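Local coordinates for protein xylulokinase (PDB 5VM1) that probably phosphorylates D-xylulose with ATP to give D-xylulose 5-phosphate, as a sugar kinase of the FGGY family, at residues G129-P134 / E281-A286; G135-K140 / T183-T188; I174-D179 / G239-N244; L339-G344 / A352-S357. All blocks are in the same frame, centred on the assembly; numbering follows the deposited sequence.

How the contacts relate
Contacts 1, 2 and 3 form a chain of neighbours around the predicted sugar site, while contact 4 stands apart. Contacts 1 and 2 share an aromatic junction, where His-285 CE1 comes within 3.4 Å of Phe-136 CZ; Phe-136 in turn stacks on His-88, a predicted substrate-binding residue. Contact 2 touches contact 3 through Leu-186 CD2, 3.9 Å from Met-177 O, and contact 3 carries Asp-243, the predicted proton acceptor. Along the chain, contacts 2 and 3 are both nested within the loop that contact 1 closes between the N-terminal and C-terminal family regions. Contact 4 belongs to the C-terminal region, its nearest atoms about 8 Å from contact 1 and about 17 Å from contact 3.

Contact 1: G129-P134 / E281-A286; sequences GNIVFP and ESAVHA
Asn-130 turns CG anti to its own carbonyl carbon (chi1 -60°) and thereby lays its carboxamide against the backbone of Ala-286, while a similar first torsion at His-285 carries the imidazole to the same amide oxygen and on to the rim of Phe-133. The result illustrates how one amide can read both polar groups of a backbone residue. Asn-130 OD1 accepts from Ala-286 N at 2.7 Å, in the carbonyl plane and on a lone pair, and Asn-130 ND2 donates to Ala-286 O at 2.9 Å. The second bond approaches from above the Ala-286 carbonyl plane, 38° out of it. Gripped at both ends, the carboxamide has its rotation fixed. His-285 ND1 adds a weak bond to Asn-130 OD1. Further along, the rings of Phe-133 and His-285 meet rim to rim, neither over the other's face, with centroids 5.7 Å apart and planes at 68°. Ile-131 reaches Ala-283 by its tip, CD1 to CB at 3.8 Å, and rests CG2 on one face of Phe-133. Two waters complete the join: one donates to both Gly-129 O and Val-284 O, the other accepts from Ile-131 N and donates to Val-284 O, so that this buried carbonyl is bonded twice. Arg-346 makes a cation-pi contact with Phe-133. The contact thus ties the loop between helices 122-128 and 137-147, in the N-terminal family region, to the edge strand 285-288 of the C-terminal region's sheet, with helix 367-390 packed against Val-284.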
loop_
_atom_site.group_PDB
_atom_site.type_symbol
_atom_site.label_atom_id
_atom_site.label_comp_id
_atom_site.label_asym_id
_atom_site.label_seq_id
_atom_site.Cartn_x
_atom_site.Cartn_y
_atom_site.Cartn_z
ATOM N N GLY A 129 14.095 7.288 7.162
ATOM C CA GLY A 129 14.439 6.952 5.788
ATOM C C GLY A 129 13.423 7.364 4.738
ATOM O O GLY A 129 13.537 6.931 3.588
ATOM N N ASN A 130 12.436 8.192 5.085
ATOM C CA ASN A 130 11.363 8.546 4.167
ATOM C C ASN A 130 11.085 10.047 4.196
ATOM O O ASN A 130 11.349 10.745 5.182
ATOM C CB ASN A 130 10.054 7.785 4.487
ATOM C CG ASN A 130 10.216 6.269 4.398
ATOM O OD1 ASN A 130 10.247 5.709 3.313
ATOM N ND2 ASN A 130 10.271 5.594 5.561
ATOM N N ILE A 131 10.528 10.531 3.090
ATOM C CA ILE A 131 9.954 11.865 3.055
ATOM C C ILE A 131 8.751 11.921 3.991
ATOM O O ILE A 131 8.017 10.936 4.151
ATOM C CB ILE A 131 9.554 12.201 1.605
ATOM C CG1 ILE A 131 10.798 12.331 0.721
ATOM C CG2 ILE A 131 8.673 13.458 1.549
ATOM C CD1 ILE A 131 10.496 12.426 -0.769
ATOM N N VAL A 132 8.553 13.070 4.635
ATOM C CA VAL A 132 7.389 13.288 5.494
ATOM C C VAL A 132 6.300 13.907 4.620
ATOM O O VAL A 132 6.300 15.110 4.347
ATOM C CB VAL A 132 7.715 14.170 6.702
ATOM C CG1 VAL A 132 6.585 14.127 7.725
ATOM C CG2 VAL A 132 9.031 13.765 7.326
ATOM N N PHE A 133 5.389 13.075 4.149
ATOM C CA PHE A 133 4.226 13.574 3.433
ATOM C C PHE A 133 3.079 13.887 4.391
ATOM O O PHE A 133 3.029 13.374 5.519
ATOM C CB PHE A 133 3.788 12.564 2.384
ATOM C CG PHE A 133 4.710 12.484 1.225
ATOM C CD1 PHE A 133 4.692 13.474 0.259
ATOM C CD2 PHE A 133 5.607 11.429 1.096
ATOM C CE1 PHE A 133 5.548 13.408 -0.817
ATOM C CE2 PHE A 133 6.458 11.358 0.013
ATOM C CZ PHE A 133 6.435 12.343 -0.940
ATOM N N PRO A 134 2.159 14.772 3.981
ATOM C CA PRO A 134 1.061 15.170 4.884
ATOM C C PRO A 134 0.134 14.050 5.264
ATOM O O PRO A 134 -0.612 14.204 6.240
ATOM C CB PRO A 134 0.308 16.232 4.078
ATOM C CG PRO A 134 0.673 15.991 2.690
ATOM C CD PRO A 134 2.048 15.399 2.657
ATOM N N GLU A 281 16.239 10.553 -1.095
ATOM C CA GLU A 281 16.714 11.525 -2.070
ATOM C C GLU A 281 16.096 11.283 -3.439
ATOM O O GLU A 281 15.933 12.223 -4.218
ATOM C CB GLU A 281 18.241 11.479 -2.154
ATOM C CG GLU A 281 18.887 11.302 -0.802
ATOM C CD GLU A 281 19.184 9.845 -0.497
ATOM O OE1 GLU A 281 19.733 9.171 -1.393
ATOM O OE2 GLU A 281 18.845 9.370 0.611
ATOM N N SER A 282 15.792 10.026 -3.766
ATOM C CA SER A 282 15.073 9.666 -4.980
ATOM C C SER A 282 13.592 9.395 -4.718
ATOM O O SER A 282 12.927 8.771 -5.554
ATOM C CB SER A 282 15.706 8.441 -5.623
ATOM O OG SER A 282 17.089 8.391 -5.367
ATOM N N ALA A 283 13.084 9.807 -3.553
ATOM C CA ALA A 283 11.668 9.727 -3.215
ATOM C C ALA A 283 11.133 8.295 -3.302
ATOM O O ALA A 283 9.999 8.072 -3.723
ATOM C CB ALA A 283 10.832 10.672 -4.072
ATOM N N VAL A 284 11.945 7.306 -2.909
ATOM C CA VAL A 284 11.411 5.962 -2.702
ATOM C C VAL A 284 11.092 5.814 -1.216
ATOM O O VAL A 284 11.701 6.464 -0.362
ATOM C CB VAL A 284 12.351 4.820 -3.170
ATOM C CG1 VAL A 284 13.259 5.247 -4.314
ATOM C CG2 VAL A 284 13.125 4.254 -2.015
ATOM N N HIS A 285 10.058 5.042 -0.906
ATOM C CA HIS A 285 9.742 4.703 0.482
ATOM C C HIS A 285 10.493 3.442 0.897
ATOM O O HIS A 285 10.647 2.507 0.103
ATOM C CB HIS A 285 8.233 4.518 0.676
ATOM C CG HIS A 285 7.481 5.802 0.559
ATOM N ND1 HIS A 285 7.707 6.871 1.403
ATOM C CD2 HIS A 285 6.582 6.230 -0.355
ATOM C CE1 HIS A 285 6.939 7.885 1.046
ATOM N NE2 HIS A 285 6.255 7.527 -0.025
ATOM N N ALA A 286 10.980 3.435 2.143
ATOM C CA ALA A 286 11.619 2.258 2.739
ATOM C C ALA A 286 10.981 2.026 4.099
ATOM O O ALA A 286 11.113 2.856 5.009
ATOM C CB ALA A 286 13.134 2.416 2.883
HETATM O O HOH W 1 13.839 5.369 1.427
HETATM O O HOH W 2 10.511 8.419 0.790
#

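Contact 2: G135-K140 / T183-T188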
loop_
_atom_site.group_PDB
_atom_site.type_symbol
_atom_site.label_atom_id
_atom_site.label_comp_id
_atom_site.label_asym_id
_atom_site.label_seq_id
_atom_site.Cartn_x
_atom_site.Cartn_y
_atom_site.Cartn_z
ATOM N N GLY A 135 0.136 12.943 4.518
ATOM C CA GLY A 135 -0.685 11.778 4.811
ATOM C C GLY A 135 -0.112 10.816 5.825
ATOM O O GLY A 135 -0.808 9.898 6.272
ATOM N N PHE A 136 1.134 11.032 6.209
ATOM C CA PHE A 136 1.771 10.281 7.262
ATOM C C PHE A 136 1.249 10.774 8.626
ATOM O O PHE A 136 0.611 11.829 8.730
ATOM C CB PHE A 136 3.286 10.422 7.116
ATOM C CG PHE A 136 3.865 9.668 5.956
ATOM C CD1 PHE A 136 3.066 9.168 4.956
ATOM C CD2 PHE A 136 5.221 9.439 5.884
ATOM C CE1 PHE A 136 3.613 8.464 3.894
ATOM C CE2 PHE A 136 5.780 8.738 4.820
ATOM C CZ PHE A 136 4.980 8.246 3.831
ATOM N N THR A 137 1.498 9.985 9.680
ATOM C CA THR A 137 0.826 10.230 10.955
ATOM C C THR A 137 1.415 11.435 11.688
ATOM O O THR A 137 0.664 12.269 12.210
ATOM C CB THR A 137 0.873 8.968 11.835
ATOM O OG1 THR A 137 0.578 7.818 11.040
ATOM C CG2 THR A 137 -0.115 9.044 13.009
ATOM N N ALA A 138 2.745 11.552 11.709
ATOM C CA ALA A 138 3.437 12.616 12.439
ATOM C C ALA A 138 2.952 14.027 12.103
ATOM O O ALA A 138 2.532 14.740 13.032
ATOM C CB ALA A 138 4.947 12.495 12.181
ATOM N N PRO A 139 2.927 14.477 10.832
ATOM C CA PRO A 139 2.445 15.853 10.554
ATOM C C PRO A 139 1.012 16.108 10.994
ATOM O O PRO A 139 0.699 17.236 11.394
ATOM C CB PRO A 139 2.531 15.966 9.027
ATOM C CG PRO A 139 3.143 14.709 8.548
ATOM C CD PRO A 139 3.078 13.686 9.597
ATOM N N LYS A 140 0.140 15.084 10.942
ATOM C CA LYS A 140 -1.242 15.251 11.372
ATOM C C LYS A 140 -1.303 15.593 12.849
ATOM O O LYS A 140 -2.206 16.318 13.277
ATOM C CB LYS A 140 -2.075 13.978 11.140
ATOM C CG LYS A 140 -2.206 13.402 9.729
ATOM C CD LYS A 140 -2.794 11.996 9.951
ATOM C CE LYS A 140 -2.604 10.949 8.838
ATOM N NZ LYS A 140 -2.793 11.449 7.499
ATOM N N THR A 183 4.441 5.916 10.264
ATOM C CA THR A 183 4.003 6.999 11.129
ATOM C C THR A 183 4.923 8.194 11.071
ATOM O O THR A 183 4.496 9.303 11.413
ATOM C CB THR A 183 3.940 6.531 12.590
ATOM O OG1 THR A 183 5.266 6.228 13.034
ATOM C CG2 THR A 183 3.086 5.294 12.728
ATOM N N SER A 184 6.143 7.989 10.581
ATOM C CA SER A 184 7.252 8.931 10.647
ATOM C C SER A 184 7.715 9.175 12.076
ATOM O O SER A 184 8.386 10.161 12.345
ATOM C CB SER A 184 6.901 10.240 9.953
ATOM O OG SER A 184 6.740 9.991 8.573
ATOM N N TRP A 185 7.372 8.276 12.998
ATOM C CA TRP A 185 7.934 8.247 14.340
ATOM C C TRP A 185 8.890 7.082 14.588
ATOM O O TRP A 185 9.513 7.035 15.659
ATOM C CB TRP A 185 6.817 8.188 15.387
ATOM C CG TRP A 185 5.989 9.409 15.524
ATOM C CD1 TRP A 185 6.430 10.691 15.701
ATOM C CD2 TRP A 185 4.569 9.460 15.585
ATOM N NE1 TRP A 185 5.356 11.548 15.845
ATOM C CE2 TRP A 185 4.203 10.814 15.784
ATOM C CE3 TRP A 185 3.568 8.499 15.479
ATOM C CZ2 TRP A 185 2.877 11.227 15.862
ATOM C CZ3 TRP A 185 2.240 8.910 15.562
ATOM C CH2 TRP A 185 1.909 10.263 15.741
ATOM N N LEU A 186 8.996 6.136 13.653
ATOM C CA LEU A 186 9.792 4.922 13.819
ATOM C C LEU A 186 11.237 5.095 13.325
ATOM O O LEU A 186 11.487 5.739 12.303
ATOM C CB LEU A 186 9.135 3.765 13.063
ATOM C CG LEU A 186 9.603 2.366 13.476
ATOM C CD1 LEU A 186 8.766 1.827 14.656
ATOM C CD2 LEU A 186 9.556 1.437 12.305
ATOM N N ASP A 187 12.194 4.543 14.076
ATOM C CA ASP A 187 13.550 4.348 13.554
ATOM C C ASP A 187 13.485 3.084 12.690
ATOM O O ASP A 187 13.626 1.962 13.175
ATOM C CB ASP A 187 14.578 4.240 14.685
ATOM C CG ASP A 187 16.039 4.255 14.181
ATOM O OD1 ASP A 187 16.319 3.737 13.086
ATOM O OD2 ASP A 187 16.929 4.775 14.890
ATOM N N THR A 188 13.241 3.266 11.388
ATOM C CA THR A 188 12.958 2.125 10.517
ATOM C C THR A 188 14.090 1.103 10.526
ATOM O O THR A 188 13.837 -0.103 10.561
ATOM C CB THR A 188 12.704 2.611 9.095
ATOM O OG1 THR A 188 11.794 3.698 9.149
ATOM C CG2 THR A 188 12.106 1.510 8.244
#
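Ala-138 sets its methyl over one face of the Trp-185 indole in a CH-pi contact, CB lying 4.1 Å from the centroid of the five-membered ring and 23° off its normal. Next to it, Thr-137 has CG2 anti to its backbone N, which sends the methyl to the six-membered end of the same indole, 3.5 Å from Trp-185 CZ3; the two side chains cross at about a right angle. The other branch of Thr-137 points its OG1 past the CA of Thr-183 and is hydrogen-bonded to His-88 O. Between the side chains, the first turn of helix 137-147 is pinned to the facing loop by Ala-138 N donating to Thr-183 O at 2.9 Å. That loop is itself shaped by an ST turn: Thr-183 holds OG1 between its backbone N and carbonyl carbon (chi1 66°), where it accepts from Trp-185 N at 2.9 Å, and it also bonds with Ser-180 O. At the five-membered end of the indole, Trp-185 NE1 is hydrogen-bonded to Thr-201 OG1. Ser-184 carries CB to 3.7 Å from Ala-138 CB and its hydroxyl to the edge of the Phe-136 ring, OG 3.1 Å from Phe-136 CD2.

Contact 3: I174-D179 / G239-N244; sequences ISDMSD and GGAGDN
This is a buried polar contact inside the actin-like N-terminal region, where an N-capped helix start, 177-180, settles on the glycine-rich end of strand 236-242. The strand runs straight into helix 243-251, with Gly-242 at its N-cap and Asp-243, the predicted proton acceptor, as the first helical residue. Two hydrogen bonds in line join the two helix starts: Gly-242 N donates to Ser-178 OG at 3.1 Å with an N-H...O angle of 157°, and the serine hydroxyl donates to Asp-176 OD2 at 2.7 Å, on the syn lone pair. Because the hydroxyl is engaged as both donor and acceptor, its rotation is fixed. Asp-176 is the N-cap of helix 177-180, and its CG lies between the backbone N and the carbonyl carbon (chi1 83°), which folds the carboxylate back over the helix start; Asp-179 N gives a weak bond to Asp-176 OD1. Lys-162 forms salt bridges with both Asp-176 and Asp-179, and probably offsets part of their buried negative charge. Glycines on the strand side let the backbones come close, with Asp-179 CA 4.6 Å from Gly-242 CA, and Ala-241 meets Ser-178 OG with both CA and CB, the latter at 3.5 Å. In the capping bond from Ser-178 N to Asp-176 OD2, 3.0 Å long, the donor stands well above the carboxylate plane, 67° out of it.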
loop_
_atom_site.group_PDB
_atom_site.type_symbol
_atom_site.label_atom_id
_atom_site.label_comp_id
_atom_site.label_asym_id
_atom_site.label_seq_id
_atom_site.Cartn_x
_atom_site.Cartn_y
_atom_site.Cartn_z
ATOM N N ILE A 174 -1.110 -2.558 20.551
ATOM C CA ILE A 174 0.023 -3.159 19.860
ATOM C C ILE A 174 -0.047 -2.779 18.385
ATOM O O ILE A 174 -1.134 -2.712 17.801
ATOM C CB ILE A 174 0.043 -4.699 20.047
ATOM C CG1 ILE A 174 0.281 -5.080 21.517
ATOM C CG2 ILE A 174 1.066 -5.375 19.131
ATOM C CD1 ILE A 174 0.105 -6.570 21.768
ATOM N N SER A 175 1.120 -2.538 17.783
ATOM C CA SER A 175 1.262 -2.330 16.353
ATOM C C SER A 175 2.429 -3.160 15.835
ATOM O O SER A 175 3.309 -3.570 16.600
ATOM C CB SER A 175 1.514 -0.855 16.054
ATOM O OG SER A 175 1.327 -0.574 14.686
ATOM N N ASP A 176 2.465 -3.363 14.515
ATOM C CA ASP A 176 3.546 -4.101 13.872
ATOM C C ASP A 176 4.533 -3.124 13.236
ATOM O O ASP A 176 4.256 -1.937 13.096
ATOM C CB ASP A 176 3.009 -5.096 12.826
ATOM C CG ASP A 176 2.720 -4.440 11.468
ATOM O OD1 ASP A 176 1.737 -3.676 11.388
ATOM O OD2 ASP A 176 3.443 -4.707 10.479
ATOM N N MET A 177 5.714 -3.643 12.880
ATOM C CA MET A 177 6.782 -2.782 12.368
ATOM C C MET A 177 6.400 -2.085 11.061
ATOM O O MET A 177 6.697 -0.894 10.896
ATOM C CB MET A 177 8.066 -3.579 12.182
ATOM C CG MET A 177 8.633 -4.104 13.476
ATOM S SD MET A 177 8.884 -2.815 14.713
ATOM C CE MET A 177 9.300 -3.809 16.134
ATOM N N SER A 178 5.716 -2.793 10.140
ATOM C CA SER A 178 5.492 -2.266 8.789
ATOM C C SER A 178 4.497 -1.128 8.796
ATOM O O SER A 178 4.620 -0.182 8.015
ATOM C CB SER A 178 5.011 -3.368 7.838
ATOM O OG SER A 178 3.641 -3.683 8.015
ATOM N N ASP A 179 3.508 -1.208 9.665
ATOM C CA ASP A 179 2.519 -0.155 9.738
ATOM C C ASP A 179 3.085 1.041 10.474
ATOM O O ASP A 179 2.817 2.192 10.104
ATOM C CB ASP A 179 1.267 -0.705 10.432
ATOM C CG ASP A 179 -0.053 -0.200 9.821
ATOM O OD1 ASP A 179 -0.073 0.697 8.931
ATOM O OD2 ASP A 179 -1.090 -0.774 10.221
ATOM N N GLY A 239 0.403 -9.794 14.658
ATOM C CA GLY A 239 0.782 -8.401 14.551
ATOM C C GLY A 239 0.120 -7.723 13.370
ATOM O O GLY A 239 -0.336 -6.580 13.468
ATOM N N GLY A 240 0.037 -8.425 12.250
ATOM C CA GLY A 240 -0.579 -7.871 11.073
ATOM C C GLY A 240 0.401 -7.047 10.257
ATOM O O GLY A 240 1.613 -7.144 10.389
ATOM N N ALA A 241 -0.149 -6.205 9.404
ATOM C CA ALA A 241 0.720 -5.383 8.584
ATOM C C ALA A 241 -0.105 -4.232 8.046
ATOM O O ALA A 241 -1.335 -4.257 8.101
ATOM C CB ALA A 241 1.350 -6.212 7.459
ATOM N N GLY A 242 0.580 -3.209 7.535
ATOM C CA GLY A 242 -0.104 -2.267 6.676
ATOM C C GLY A 242 -0.481 -2.933 5.368
ATOM O O GLY A 242 0.075 -3.975 5.000
ATOM N N ASP A 243 -1.426 -2.313 4.643
ATOM C CA ASP A 243 -2.024 -3.001 3.493
ATOM C C ASP A 243 -0.974 -3.351 2.444
ATOM O O ASP A 243 -1.047 -4.418 1.824
ATOM C CB ASP A 243 -3.160 -2.197 2.855
ATOM C CG ASP A 243 -2.753 -0.791 2.475
ATOM O OD1 ASP A 243 -1.562 -0.464 2.623
ATOM O OD2 ASP A 243 -3.625 -0.020 2.006
ATOM N N ASN A 244 0.023 -2.489 2.243
ATOM C CA ASN A 244 1.037 -2.815 1.246
ATOM C C ASN A 244 1.825 -4.052 1.653
ATOM O O ASN A 244 1.896 -5.023 0.896
ATOM C CB ASN A 244 1.942 -1.619 1.014
ATOM C CG ASN A 244 1.255 -0.531 0.228
ATOM O OD1 ASN A 244 0.711 0.419 0.797
ATOM N ND2 ASN A 244 1.306 -0.642 -1.095
#

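Contact 4: L339-G344 / A352-S357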
loop_
_atom_site.group_PDB
_atom_site.type_symbol
_atom_site.label_atom_id
_atom_site.label_comp_id
_atom_site.label_asym_id
_atom_site.label_seq_id
_atom_site.Cartn_x
_atom_site.Cartn_y
_atom_site.Cartn_z
ATOM N N LEU A 339 3.649 11.970 -20.607
ATOM C CA LEU A 339 4.113 12.069 -19.228
ATOM C C LEU A 339 2.918 11.975 -18.282
ATOM O O LEU A 339 2.041 12.846 -18.334
ATOM C CB LEU A 339 4.849 13.374 -18.998
ATOM C CG LEU A 339 6.226 13.639 -19.571
ATOM C CD1 LEU A 339 6.775 14.798 -18.766
ATOM C CD2 LEU A 339 7.144 12.456 -19.478
ATOM N N PRO A 340 2.834 10.955 -17.405
ATOM C CA PRO A 340 1.604 10.753 -16.616
ATOM C C PRO A 340 1.513 11.581 -15.337
ATOM O O PRO A 340 0.934 11.125 -14.348
ATOM C CB PRO A 340 1.648 9.256 -16.290
ATOM C CG PRO A 340 3.091 8.925 -16.261
ATOM C CD PRO A 340 3.790 9.842 -17.235
ATOM N N TYR A 341 2.091 12.779 -15.326
ATOM C CA TYR A 341 2.220 13.575 -14.105
ATOM C C TYR A 341 1.001 14.457 -13.861
ATOM O O TYR A 341 1.155 15.637 -13.494
ATOM C CB TYR A 341 3.492 14.417 -14.166
ATOM C CG TYR A 341 4.763 13.636 -14.472
ATOM C CD1 TYR A 341 4.930 12.321 -14.011
ATOM C CD2 TYR A 341 5.801 14.210 -15.231
ATOM C CE1 TYR A 341 6.090 11.591 -14.300
ATOM C CE2 TYR A 341 6.983 13.501 -15.506
ATOM C CZ TYR A 341 7.116 12.190 -15.038
ATOM O OH TYR A 341 8.269 11.466 -15.289
ATOM N N LEU A 342 -0.215 13.916 -14.033
ATOM C CA LEU A 342 -1.440 14.709 -13.883
ATOM C C LEU A 342 -1.601 15.300 -12.486
ATOM O O LEU A 342 -2.305 16.310 -12.329
ATOM C CB LEU A 342 -2.667 13.851 -14.195
ATOM C CG LEU A 342 -2.631 13.208 -15.586
ATOM C CD1 LEU A 342 -3.670 12.137 -15.644
ATOM C CD2 LEU A 342 -2.828 14.221 -16.694
ATOM N N SER A 343 -0.940 14.708 -11.478
ATOM C CA SER A 343 -1.013 15.130 -10.084
ATOM C C SER A 343 0.357 15.445 -9.531
ATOM O O SER A 343 0.585 15.274 -8.332
ATOM C CB SER A 343 -1.657 14.062 -9.204
ATOM O OG SER A 343 -2.905 13.653 -9.719
ATOM N N GLY A 344 1.287 15.855 -10.392
ATOM C CA GLY A 344 2.697 15.864 -10.044
ATOM C C GLY A 344 3.234 14.457 -10.210
ATOM O O GLY A 344 2.613 13.598 -10.830
ATOM N N ALA A 352 5.773 18.508 -7.070
ATOM C CA ALA A 352 4.360 18.846 -7.009
ATOM C C ALA A 352 3.915 19.752 -8.166
ATOM O O ALA A 352 2.739 19.705 -8.552
ATOM C CB ALA A 352 4.057 19.508 -5.669
ATOM N N LYS A 353 4.835 20.495 -8.799
ATOM C CA LYS A 353 4.439 21.494 -9.790
ATOM C C LYS A 353 4.343 20.917 -11.202
ATOM O O LYS A 353 3.505 21.378 -11.984
ATOM C CB LYS A 353 5.393 22.701 -9.755
ATOM N N ILE A 354 5.116 19.868 -11.512
ATOM C CA ILE A 354 5.131 19.276 -12.850
ATOM C C ILE A 354 3.737 18.744 -13.220
ATOM O O ILE A 354 2.911 18.443 -12.355
ATOM C CB ILE A 354 6.203 18.164 -12.910
ATOM C CG1 ILE A 354 6.634 17.834 -14.348
ATOM C CG2 ILE A 354 5.740 16.889 -12.222
ATOM C CD1 ILE A 354 7.488 18.911 -14.965
ATOM N N ARG A 355 3.443 18.685 -14.521
ATOM C CA ARG A 355 2.128 18.236 -14.968
ATOM C C ARG A 355 2.239 17.258 -16.132
ATOM O O ARG A 355 3.324 16.932 -16.605
ATOM C CB ARG A 355 1.227 19.406 -15.340
ATOM C CG ARG A 355 0.677 20.093 -14.147
ATOM C CD ARG A 355 -0.090 19.126 -13.235
ATOM N NE ARG A 355 -0.654 19.905 -12.143
ATOM C CZ ARG A 355 -0.094 20.037 -10.946
ATOM N NH1 ARG A 355 1.037 19.412 -10.663
ATOM N NH2 ARG A 355 -0.664 20.817 -10.037
ATOM N N GLY A 356 1.095 16.736 -16.545
ATOM C CA GLY A 356 1.079 15.779 -17.621
ATOM C C GLY A 356 1.274 16.437 -18.967
ATOM O O GLY A 356 1.076 17.643 -19.131
ATOM N N SER A 357 1.622 15.610 -19.948
ATOM C CA SER A 357 1.966 16.103 -21.273
ATOM C C SER A 357 1.841 15.005 -22.314
ATOM O O SER A 357 2.270 13.872 -22.084
ATOM C CB SER A 357 3.399 16.633 -21.293
ATOM O OG SER A 357 3.772 17.000 -22.604
#
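Tyr-341 overlaps the side chain of Ile-354 obliquely, its ring atom CD2 3.8 Å from Ile-354 CG1, with the carbonyl oxygen of Arg-355 near the ring plane at its edge. Tyr-480 of helix 470-488 packs on Tyr-341 as well. The two segments are the arms of a loop linking strands 337-339 and 357-359. At its base Leu-339 and Ser-357 form an antiparallel hydrogen-bonded pair: Leu-339 N donates to Ser-357 O at 2.8 Å, and Ser-357 N to Leu-339 O at 3.2 Å. Farther out the arms leave strand geometry, and a type I turn from Tyr-341 to Gly-344 bends one of them back. There a bend at chi2 (-56°) lays the Arg-355 chain alongside the turn, with CD 3.7 Å from Leu-342 O, and its end returns to its own arm, where NH1 donates to Ala-352 O and Ile-354 O, each at 2.7 Å. Ala-352 O lies near the guanidinium plane, whereas Ile-354 O is displaced from it. Arginine chemistry here therefore braces the 352-355 bend from within, and the arms are held together chiefly by the base pair, the Tyr-341 and Ile-354 overlap, and CA-H...O contacts such as Arg-355 CA to Tyr-341 O.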